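Local structure of extracellular ligand-binding receptor (Rhodopseudomonas palustris, 4F06) at residues A[138-143]-A[194-199]; A[257-262]-A[354-359]; A[124-129]-A[338-343]. The protein binds p-hydroxybenzoic acid as the solute-binding protein of an ABC transporter, probably delivering lignin-derived aromatic compounds for uptake. All coordinates share one frame; numbering follows the deposited sequence.

Contact 1 of 3, residues A[138-143]-A[194-199]; sequences GATKVA and GADMIF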
loop_
_atom_site.group_PDB
_atom_site.type_symbol
_atom_site.label_atom_id
_atom_site.label_comp_id
_atom_site.label_asym_id
_atom_site.label_seq_id
_atom_site.Cartn_x
_atom_site.Cartn_y
_atom_site.Cartn_z
ATOM N N GLY A 138 -15.649 -19.754 -7.384
ATOM C CA GLY A 138 -16.777 -20.555 -6.928
ATOM C C GLY A 138 -17.245 -20.251 -5.519
ATOM O O GLY A 138 -18.070 -20.981 -5.001
ATOM N N ALA A 139 -16.786 -19.155 -4.904
ATOM C CA ALA A 139 -17.263 -18.844 -3.556
ATOM C C ALA A 139 -18.723 -18.502 -3.598
ATOM O O ALA A 139 -19.195 -17.859 -4.548
ATOM C CB ALA A 139 -16.491 -17.671 -2.959
ATOM N N THR A 140 -19.445 -18.915 -2.570
ATOM C CA THR A 140 -20.842 -18.516 -2.512
ATOM C C THR A 140 -21.215 -17.805 -1.234
ATOM O O THR A 140 -22.052 -16.890 -1.295
ATOM C CB THR A 140 -21.778 -19.706 -2.677
ATOM O OG1 THR A 140 -21.418 -20.683 -1.713
ATOM C CG2 THR A 140 -21.595 -20.315 -4.037
ATOM N N LYS A 141 -20.616 -18.209 -0.100
ATOM C CA LYS A 141 -20.858 -17.535 1.173
ATOM C C LYS A 141 -19.517 -17.086 1.769
ATOM O O LYS A 141 -18.652 -17.913 2.066
ATOM C CB LYS A 141 -21.566 -18.487 2.132
ATOM C CG LYS A 141 -22.971 -18.866 1.654
ATOM C CD LYS A 141 -23.676 -19.711 2.725
ATOM C CE LYS A 141 -24.961 -20.347 2.215
ATOM N NZ LYS A 141 -25.854 -19.438 1.456
ATOM N N VAL A 142 -19.342 -15.775 1.921
ATOM C CA VAL A 142 -18.075 -15.216 2.378
ATOM C C VAL A 142 -18.218 -14.596 3.760
ATOM O O VAL A 142 -19.235 -13.938 4.050
ATOM C CB VAL A 142 -17.563 -14.165 1.364
ATOM C CG1 VAL A 142 -16.417 -13.327 1.948
ATOM C CG2 VAL A 142 -17.072 -14.866 0.091
ATOM N N ALA A 143 -17.216 -14.833 4.620
ATOM C CA ALA A 143 -17.069 -14.097 5.874
ATOM C C ALA A 143 -15.996 -13.033 5.655
ATOM O O ALA A 143 -14.854 -13.349 5.249
ATOM C CB ALA A 143 -16.605 -15.039 6.994
ATOM N N GLY A 194 -20.372 -20.958 8.598
ATOM C CA GLY A 194 -20.516 -21.834 7.443
ATOM C C GLY A 194 -19.958 -21.265 6.144
ATOM O O GLY A 194 -20.123 -21.865 5.076
ATOM N N ALA A 195 -19.287 -20.103 6.206
ATOM C CA ALA A 195 -18.669 -19.497 5.025
ATOM C C ALA A 195 -17.694 -20.472 4.394
ATOM O O ALA A 195 -16.988 -21.235 5.081
ATOM C CB ALA A 195 -17.930 -18.212 5.437
ATOM N N ASP A 196 -17.637 -20.443 3.061
ATOM C CA ASP A 196 -16.660 -21.262 2.326
ATOM C C ASP A 196 -15.371 -20.499 1.994
ATOM O O ASP A 196 -14.416 -21.110 1.562
ATOM C CB ASP A 196 -17.289 -21.868 1.069
ATOM C CG ASP A 196 -17.978 -20.844 0.219
ATOM O OD1 ASP A 196 -17.294 -20.189 -0.575
ATOM O OD2 ASP A 196 -19.235 -20.698 0.301
HETATM N N MSE A 197 -15.368 -19.172 2.183
HETATM C CA MSE A 197 -14.205 -18.357 1.913
HETATM C C MSE A 197 -14.228 -17.187 2.896
HETATM O O MSE A 197 -15.315 -16.684 3.276
HETATM C CB MSE A 197 -14.225 -17.838 0.466
HETATM C CG MSE A 197 -13.025 -16.961 0.078
HETATM SE SE MSE A 197 -13.047 -16.442 -1.768
HETATM C CE MSE A 197 -12.628 -18.187 -2.524
ATOM N N ILE A 198 -13.041 -16.745 3.303
ATOM C CA ILE A 198 -12.849 -15.505 4.076
ATOM C C ILE A 198 -12.272 -14.465 3.145
ATOM O O ILE A 198 -11.410 -14.795 2.312
ATOM C CB ILE A 198 -11.803 -15.778 5.181
ATOM C CG1 ILE A 198 -12.349 -16.769 6.215
ATOM C CG2 ILE A 198 -11.393 -14.490 5.882
ATOM C CD1 ILE A 198 -11.236 -17.395 7.040
ATOM N N PHE A 199 -12.748 -13.229 3.286
ATOM C CA PHE A 199 -12.042 -12.085 2.709
ATOM C C PHE A 199 -11.525 -11.236 3.857
ATOM O O PHE A 199 -12.298 -10.901 4.758
ATOM C CB PHE A 199 -12.944 -11.220 1.814
ATOM C CG PHE A 199 -12.261 -9.941 1.428
ATOM C CD1 PHE A 199 -11.173 -9.960 0.530
ATOM C CD2 PHE A 199 -12.652 -8.741 1.999
ATOM C CE1 PHE A 199 -10.490 -8.791 0.211
ATOM C CE2 PHE A 199 -11.978 -7.567 1.678
ATOM C CZ PHE A 199 -10.914 -7.584 0.778
#

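Contact 2 of 3, residues A[257-262]-A[354-359]; sequences VSHDSP and NRELET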
loop_
_atom_site.group_PDB
_atom_site.type_symbol
_atom_site.label_atom_id
_atom_site.label_comp_id
_atom_site.label_asym_id
_atom_site.label_seq_id
_atom_site.Cartn_x
_atom_site.Cartn_y
_atom_site.Cartn_z
ATOM N N VAL A 257 7.065 -8.734 -5.377
ATOM C CA VAL A 257 8.518 -8.724 -5.560
ATOM C C VAL A 257 8.885 -9.638 -6.737
ATOM O O VAL A 257 9.852 -9.375 -7.466
ATOM C CB VAL A 257 9.223 -9.161 -4.277
ATOM C CG1 VAL A 257 10.725 -9.320 -4.482
ATOM C CG2 VAL A 257 8.926 -8.146 -3.180
ATOM N N SER A 258 8.085 -10.681 -6.960
ATOM C CA SER A 258 8.315 -11.632 -8.058
ATOM C C SER A 258 7.855 -11.100 -9.419
ATOM O O SER A 258 7.982 -11.813 -10.438
ATOM C CB SER A 258 7.557 -12.909 -7.787
ATOM O OG SER A 258 6.163 -12.673 -7.919
ATOM N N HIS A 259 7.342 -9.865 -9.511
ATOM C CA HIS A 259 6.811 -9.408 -10.803
ATOM C C HIS A 259 7.832 -9.588 -11.917
ATOM O O HIS A 259 8.981 -9.101 -11.804
ATOM C CB HIS A 259 6.359 -7.930 -10.709
ATOM C CG HIS A 259 5.724 -7.436 -11.970
ATOM N ND1 HIS A 259 4.539 -7.944 -12.437
ATOM C CD2 HIS A 259 6.126 -6.453 -12.858
ATOM C CE1 HIS A 259 4.207 -7.305 -13.573
ATOM N NE2 HIS A 259 5.167 -6.390 -13.838
ATOM N N ASP A 260 7.411 -10.200 -13.029
ATOM C CA ASP A 260 8.366 -10.549 -14.092
ATOM C C ASP A 260 8.351 -9.466 -15.155
ATOM O O ASP A 260 7.521 -9.498 -16.093
ATOM C CB ASP A 260 7.946 -11.903 -14.648
ATOM C CG ASP A 260 8.971 -12.469 -15.606
ATOM O OD1 ASP A 260 9.907 -11.742 -16.058
ATOM O OD2 ASP A 260 8.754 -13.645 -16.032
ATOM N N SER A 261 9.225 -8.470 -14.996
ATOM C CA SER A 261 9.403 -7.418 -16.014
ATOM C C SER A 261 10.819 -6.923 -15.942
ATOM O O SER A 261 11.441 -7.011 -14.890
ATOM C CB SER A 261 8.413 -6.254 -15.850
ATOM O OG SER A 261 8.814 -5.488 -14.707
ATOM N N PRO A 262 11.316 -6.358 -17.050
ATOM C CA PRO A 262 12.668 -5.791 -16.979
ATOM C C PRO A 262 12.767 -4.683 -15.940
ATOM O O PRO A 262 13.799 -4.530 -15.284
ATOM C CB PRO A 262 12.885 -5.221 -18.394
ATOM C CG PRO A 262 11.960 -6.003 -19.259
ATOM C CD PRO A 262 10.779 -6.396 -18.429
ATOM N N ASN A 354 4.706 -14.517 -3.814
ATOM C CA ASN A 354 3.333 -14.328 -4.323
ATOM C C ASN A 354 3.424 -14.404 -5.836
ATOM O O ASN A 354 3.853 -13.429 -6.484
ATOM C CB ASN A 354 2.781 -12.966 -3.856
ATOM C CG ASN A 354 2.550 -12.945 -2.353
ATOM O OD1 ASN A 354 3.108 -12.087 -1.623
ATOM N ND2 ASN A 354 1.770 -13.850 -1.873
ATOM N N ARG A 355 3.061 -15.556 -6.413
ATOM C CA ARG A 355 3.169 -15.710 -7.856
ATOM C C ARG A 355 1.965 -15.036 -8.511
ATOM O O ARG A 355 0.824 -15.390 -8.196
ATOM C CB ARG A 355 3.141 -17.194 -8.204
ATOM C CG ARG A 355 3.274 -17.482 -9.724
ATOM C CD ARG A 355 4.766 -17.477 -10.073
ATOM N NE ARG A 355 5.088 -17.809 -11.442
ATOM C CZ ARG A 355 5.235 -19.036 -11.937
ATOM N NH1 ARG A 355 5.536 -19.162 -13.241
ATOM N NH2 ARG A 355 5.095 -20.122 -11.162
ATOM N N GLU A 356 2.195 -14.100 -9.423
ATOM C CA GLU A 356 1.094 -13.432 -10.145
ATOM C C GLU A 356 0.550 -14.375 -11.206
ATOM O O GLU A 356 1.306 -14.840 -12.092
ATOM C CB GLU A 356 1.566 -12.117 -10.787
ATOM C CG GLU A 356 2.006 -11.102 -9.708
ATOM C CD GLU A 356 2.671 -9.879 -10.284
ATOM O OE1 GLU A 356 3.274 -9.979 -11.392
ATOM O OE2 GLU A 356 2.660 -8.814 -9.627
ATOM N N LEU A 357 -0.753 -14.642 -11.133
ATOM C CA LEU A 357 -1.420 -15.629 -12.002
ATOM C C LEU A 357 -2.340 -14.946 -13.017
ATOM O O LEU A 357 -2.672 -15.533 -14.037
ATOM C CB LEU A 357 -2.302 -16.571 -11.164
ATOM C CG LEU A 357 -1.615 -17.353 -10.075
ATOM C CD1 LEU A 357 -2.633 -18.239 -9.393
ATOM C CD2 LEU A 357 -0.474 -18.187 -10.621
ATOM N N GLU A 358 -2.844 -13.755 -12.685
ATOM C CA GLU A 358 -3.763 -13.043 -13.549
ATOM C C GLU A 358 -3.579 -11.570 -13.349
ATOM O O GLU A 358 -3.258 -11.129 -12.242
ATOM C CB GLU A 358 -5.194 -13.482 -13.254
ATOM C CG GLU A 358 -6.220 -12.921 -14.201
ATOM C CD GLU A 358 -7.609 -13.509 -13.935
ATOM O OE1 GLU A 358 -7.830 -14.137 -12.871
ATOM O OE2 GLU A 358 -8.500 -13.260 -14.761
ATOM N N THR A 359 -3.771 -10.800 -14.409
ATOM C CA THR A 359 -3.686 -9.332 -14.368
ATOM C C THR A 359 -5.054 -8.714 -14.657
ATOM O O THR A 359 -5.741 -9.167 -15.575
ATOM C CB THR A 359 -2.705 -8.837 -15.468
ATOM O OG1 THR A 359 -1.425 -9.456 -15.237
ATOM C CG2 THR A 359 -2.508 -7.325 -15.397
HETATM O O HOH W 1 6.419 -12.160 -4.612
HETATM O O HOH W 2 4.900 -13.501 -10.258
#

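Contact 3 of 3, residues A[124-129]-A[338-343]; sequences FQNTVP and QNVYLR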
loop_
_atom_site.group_PDB
_atom_site.type_symbol
_atom_site.label_atom_id
_atom_site.label_comp_id
_atom_site.label_asym_id
_atom_site.label_seq_id
_atom_site.Cartn_x
_atom_site.Cartn_y
_atom_site.Cartn_z
ATOM N N PHE A 124 -10.256 0.014 -2.227
ATOM C CA PHE A 124 -11.202 -0.322 -3.289
ATOM C C PHE A 124 -10.520 -0.841 -4.554
ATOM O O PHE A 124 -11.006 -1.772 -5.205
ATOM C CB PHE A 124 -11.997 0.945 -3.666
ATOM C CG PHE A 124 -13.324 1.066 -2.966
ATOM C CD1 PHE A 124 -13.406 1.597 -1.662
ATOM C CD2 PHE A 124 -14.537 0.758 -3.626
ATOM C CE1 PHE A 124 -14.653 1.723 -1.045
ATOM C CE2 PHE A 124 -15.762 0.914 -2.977
ATOM C CZ PHE A 124 -15.816 1.394 -1.687
ATOM N N GLN A 125 -9.393 -0.216 -4.900
ATOM C CA GLN A 125 -8.664 -0.586 -6.103
ATOM C C GLN A 125 -8.245 -2.063 -6.091
ATOM O O GLN A 125 -8.429 -2.764 -7.083
ATOM C CB GLN A 125 -7.439 0.316 -6.213
ATOM C CG GLN A 125 -6.630 0.165 -7.507
ATOM C CD GLN A 125 -5.562 1.248 -7.535
ATOM O OE1 GLN A 125 -4.854 1.488 -6.530
ATOM N NE2 GLN A 125 -5.447 1.930 -8.660
ATOM N N ASN A 126 -7.719 -2.548 -4.961
ATOM C CA ASN A 126 -7.310 -3.947 -4.848
ATOM C C ASN A 126 -8.468 -4.873 -4.487
ATOM O O ASN A 126 -8.440 -6.069 -4.832
ATOM C CB ASN A 126 -6.184 -4.127 -3.818
ATOM C CG ASN A 126 -4.832 -3.592 -4.280
ATOM O OD1 ASN A 126 -4.031 -3.008 -3.470
ATOM N ND2 ASN A 126 -4.542 -3.823 -5.527
ATOM N N THR A 127 -9.507 -4.366 -3.809
ATOM C CA THR A 127 -10.590 -5.245 -3.326
ATOM C C THR A 127 -11.614 -5.591 -4.396
ATOM O O THR A 127 -12.160 -6.704 -4.403
ATOM C CB THR A 127 -11.283 -4.597 -2.109
ATOM O OG1 THR A 127 -10.341 -4.486 -1.054
ATOM C CG2 THR A 127 -12.457 -5.463 -1.618
ATOM N N VAL A 128 -11.916 -4.655 -5.303
ATOM C CA VAL A 128 -12.911 -4.993 -6.347
ATOM C C VAL A 128 -12.434 -6.239 -7.125
ATOM O O VAL A 128 -13.244 -7.151 -7.336
ATOM C CB VAL A 128 -13.172 -3.741 -7.210
ATOM C CG1 VAL A 128 -13.856 -4.108 -8.538
ATOM C CG2 VAL A 128 -14.034 -2.744 -6.416
ATOM N N PRO A 129 -11.146 -6.327 -7.554
ATOM C CA PRO A 129 -10.722 -7.587 -8.191
ATOM C C PRO A 129 -10.803 -8.811 -7.277
ATOM O O PRO A 129 -11.087 -9.902 -7.770
ATOM C CB PRO A 129 -9.274 -7.273 -8.630
ATOM C CG PRO A 129 -9.322 -5.784 -8.931
ATOM C CD PRO A 129 -10.157 -5.252 -7.772
ATOM N N GLN A 338 -3.347 1.620 -11.979
ATOM C CA GLN A 338 -2.336 0.563 -12.072
ATOM C C GLN A 338 -3.025 -0.769 -12.223
ATOM O O GLN A 338 -4.189 -0.988 -11.849
ATOM C CB GLN A 338 -1.477 0.566 -10.802
ATOM C CG GLN A 338 -2.269 0.269 -9.500
ATOM C CD GLN A 338 -1.411 0.582 -8.297
ATOM O OE1 GLN A 338 -0.195 0.537 -8.390
ATOM N NE2 GLN A 338 -2.030 0.889 -7.140
ATOM N N ASN A 339 -2.262 -1.750 -12.708
ATOM C CA ASN A 339 -2.760 -3.138 -12.721
ATOM C C ASN A 339 -2.955 -3.652 -11.293
ATOM O O ASN A 339 -2.208 -3.279 -10.351
ATOM C CB ASN A 339 -1.691 -4.035 -13.351
ATOM C CG ASN A 339 -1.374 -3.671 -14.784
ATOM O OD1 ASN A 339 -2.137 -2.938 -15.457
ATOM N ND2 ASN A 339 -0.252 -4.210 -15.265
ATOM N N VAL A 340 -3.955 -4.513 -11.129
ATOM C CA VAL A 340 -4.100 -5.314 -9.907
ATOM C C VAL A 340 -3.955 -6.757 -10.301
ATOM O O VAL A 340 -4.563 -7.183 -11.305
ATOM C CB VAL A 340 -5.473 -5.023 -9.227
ATOM C CG1 VAL A 340 -5.686 -5.951 -8.027
ATOM C CG2 VAL A 340 -5.525 -3.551 -8.789
ATOM N N TYR A 341 -3.120 -7.505 -9.603
ATOM C CA TYR A 341 -2.840 -8.882 -9.977
ATOM C C TYR A 341 -3.483 -9.828 -8.953
ATOM O O TYR A 341 -3.508 -9.543 -7.759
ATOM C CB TYR A 341 -1.312 -9.129 -10.009
ATOM C CG TYR A 341 -0.559 -8.166 -10.887
ATOM C CD1 TYR A 341 -0.063 -6.942 -10.383
ATOM C CD2 TYR A 341 -0.308 -8.485 -12.225
ATOM C CE1 TYR A 341 0.614 -6.054 -11.180
ATOM C CE2 TYR A 341 0.427 -7.612 -13.009
ATOM C CZ TYR A 341 0.893 -6.403 -12.506
ATOM O OH TYR A 341 1.597 -5.547 -13.326
ATOM N N LEU A 342 -3.946 -10.969 -9.442
ATOM C CA LEU A 342 -4.268 -12.104 -8.570
ATOM C C LEU A 342 -2.988 -12.881 -8.371
ATOM O O LEU A 342 -2.327 -13.229 -9.366
ATOM C CB LEU A 342 -5.347 -12.993 -9.206
ATOM C CG LEU A 342 -5.582 -14.304 -8.410
ATOM C CD1 LEU A 342 -6.200 -14.033 -7.034
ATOM C CD2 LEU A 342 -6.429 -15.249 -9.248
ATOM N N ARG A 343 -2.645 -13.185 -7.111
ATOM C CA ARG A 343 -1.449 -13.985 -6.805
ATOM C C ARG A 343 -1.847 -15.148 -5.926
ATOM O O ARG A 343 -2.888 -15.137 -5.256
ATOM C CB ARG A 343 -0.400 -13.160 -6.042
ATOM C CG ARG A 343 -0.102 -11.783 -6.680
ATOM C CD ARG A 343 -0.942 -10.645 -6.092
ATOM N NE ARG A 343 -0.800 -10.567 -4.625
ATOM C CZ ARG A 343 0.267 -10.058 -3.998
ATOM N NH1 ARG A 343 1.243 -9.410 -4.659
ATOM N NH2 ARG A 343 0.377 -10.219 -2.680
#

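Contact 1 of 3, residues A[138-143]-A[194-199]
Val-142 and Met-197 lie side by side on one face of two neighbouring parallel strands, with Val-142 CG2 4.1 Å from Met-197 CB. Ala-143 N donates to Met-197 O at 3.0 Å, and Ala-143 O takes the bond from Phe-199 N. On the other face Ala-143 CB meets Ala-195 CB at 3.8 Å. This buried part belongs to the alternating strand-helix lobe of a periplasmic binding protein: helix 150-165, strand 169-176 and helix 184-193 lie between the paired strands in sequence, and Phe-163 packs on Ala-139 and Val-142. Toward solvent, side-chain packing gives way to a carboxylate gripping the start of strand 141-147. Asp-196 CG sits between its own backbone N and carbonyl carbon (chi1 51°), which brings the carboxylate to Thr-140 and Lys-141. Asp-196 OD2 accepts from Lys-141 N at 2.9 Å and from Thr-140 OG1 at 3.0 Å, from opposite faces of its plane, while OD1 offers its syn lone pair to Thr-140 N. With an alanine here, the N-H groups of Thr-140 and Lys-141 and the Thr-140 hydroxyl would probably lose their carboxylate acceptor. Lys-141 NZ stays 6.8 Å from Asp-196 OD2, without a salt bridge.

Contact 2 of 3, residues A[257-262]-A[354-359]
A loop laid beside a beta hairpin makes this contact: the turn that carries Ser-258 and His-259, just before helix 262-273, meets Asn-354 and Glu-356 on strand 351-363. The backbones stand well apart, Ser-258 CA lying 6.6 Å from Arg-355 CA. The shortest link is a histidine-carboxylate hydrogen bond, in which His-259 ND1 donates to Glu-356 OE1 at 2.6 Å. The bond is nearly straight, 173° at the hydrogen, and uses the syn lone pair of OE1. That oxygen lies in the plane of the imidazole, at its edge, whereas the carboxylate itself is turned 69° from the ring. His-259 holds CG anti to its backbone N (chi1 -176°), which carries ND1 out to the acid, and an extended Glu-356 chain reaches across from the strand. A carboxylate so close would probably favour a protonated ring.

Strand 351-363 pairs antiparallel with strand 336-348, and a classic beta bulge, Leu-357 and Glu-358 opposite Leu-342, follows directly after Glu-356. Tyr-341 of the partner strand touches both Glu-356 and the His-259 ring, the two rings inclined to each other.

Next to this pair, Ser-258 OG donates to Asn-354 O at 2.8 Å, approaching from above the carbonyl plane. The same hydroxyl receives a bond from a water that also accepts from Glu-356 N at 2.9 Å. A second water takes the N-H groups of Ser-258 and Asn-354, at 3.2 Å from Ser-258 N and 3.0 Å from Asn-354 N.

Contact 3 of 3, residues A[124-129]-A[338-343]
Helix 124-129 and strand 338-343 run at 44° to each other, their axes 8.5 Å apart at closest approach, and the backbones come nearest at Asn-126 and Val-340. In the periplasmic binding protein fold this is helix-on-sheet packing: the beginning of helix 123-136 lies against strand 336-348, the long strand that pairs with strands 250-253 and 351-363.

Val-340 carries the apolar part of the contact, pointing its branched end at the helix. With CG1 anti to the backbone N, the valine lays that methyl on the ring of Pro-129, 3.8 Å from Pro-129 CG, the two side chains crossing at about a right angle. CG2 faces the preceding turn of the helix, 3.5 Å from Gln-125 O and 4.1 Å from Gln-125 CG. The amide nitrogen of Asn-126 comes in beside both methyls, 3.4 Å from Val-340 CG2. At residue 129 the helix is kinked, since a proline has no N-H to give to the turn before; Gln-125 O, buried beneath the valine, finds no polar partner.

The polar side of the contact is an amide pair, Gln-125 and Gln-338, with amide planes 57° apart. Further bonds fix both groups: Gln-125 NE2 donates to the backbone oxygens of Ile-336 and Gln-363 and OE1 also accepts from His-335 NE2, while Gln-338 OE1 accepts from Arg-324 and NE2 has a second acceptor in Ser-120 O. Across the contact, Gln-338 NE2 reaches Gln-125 OE1 at 3.0 Å, nearly within its own amide plane but 58° out of the plane of the acceptor carbonyl.

All three contacts reach one mixed sheet: contact 1 through strands 141-147 and 197-201, contact 2 through strand 351-363, contact 3 through strand 336-348. Contacts 1 and 3, with centres about 19 Å apart, are joined through helix 123-136, where Phe-199 CZ packs on Thr-127 CG2 at 3.6 Å. Contacts 2 and 3 are closer, about 13 Å between centres, and Arg-355 O packs on Arg-343 CB at 3.3 Å. Contacts 1 and 2 do not touch; their nearest atoms are about 11 Å apart. A bound p-hydroxybenzoic acid lies about 8 Å from the side chain of Asn-126 in contact 3, and Phe-121 of its pocket touches both Asn-126 and Gln-338.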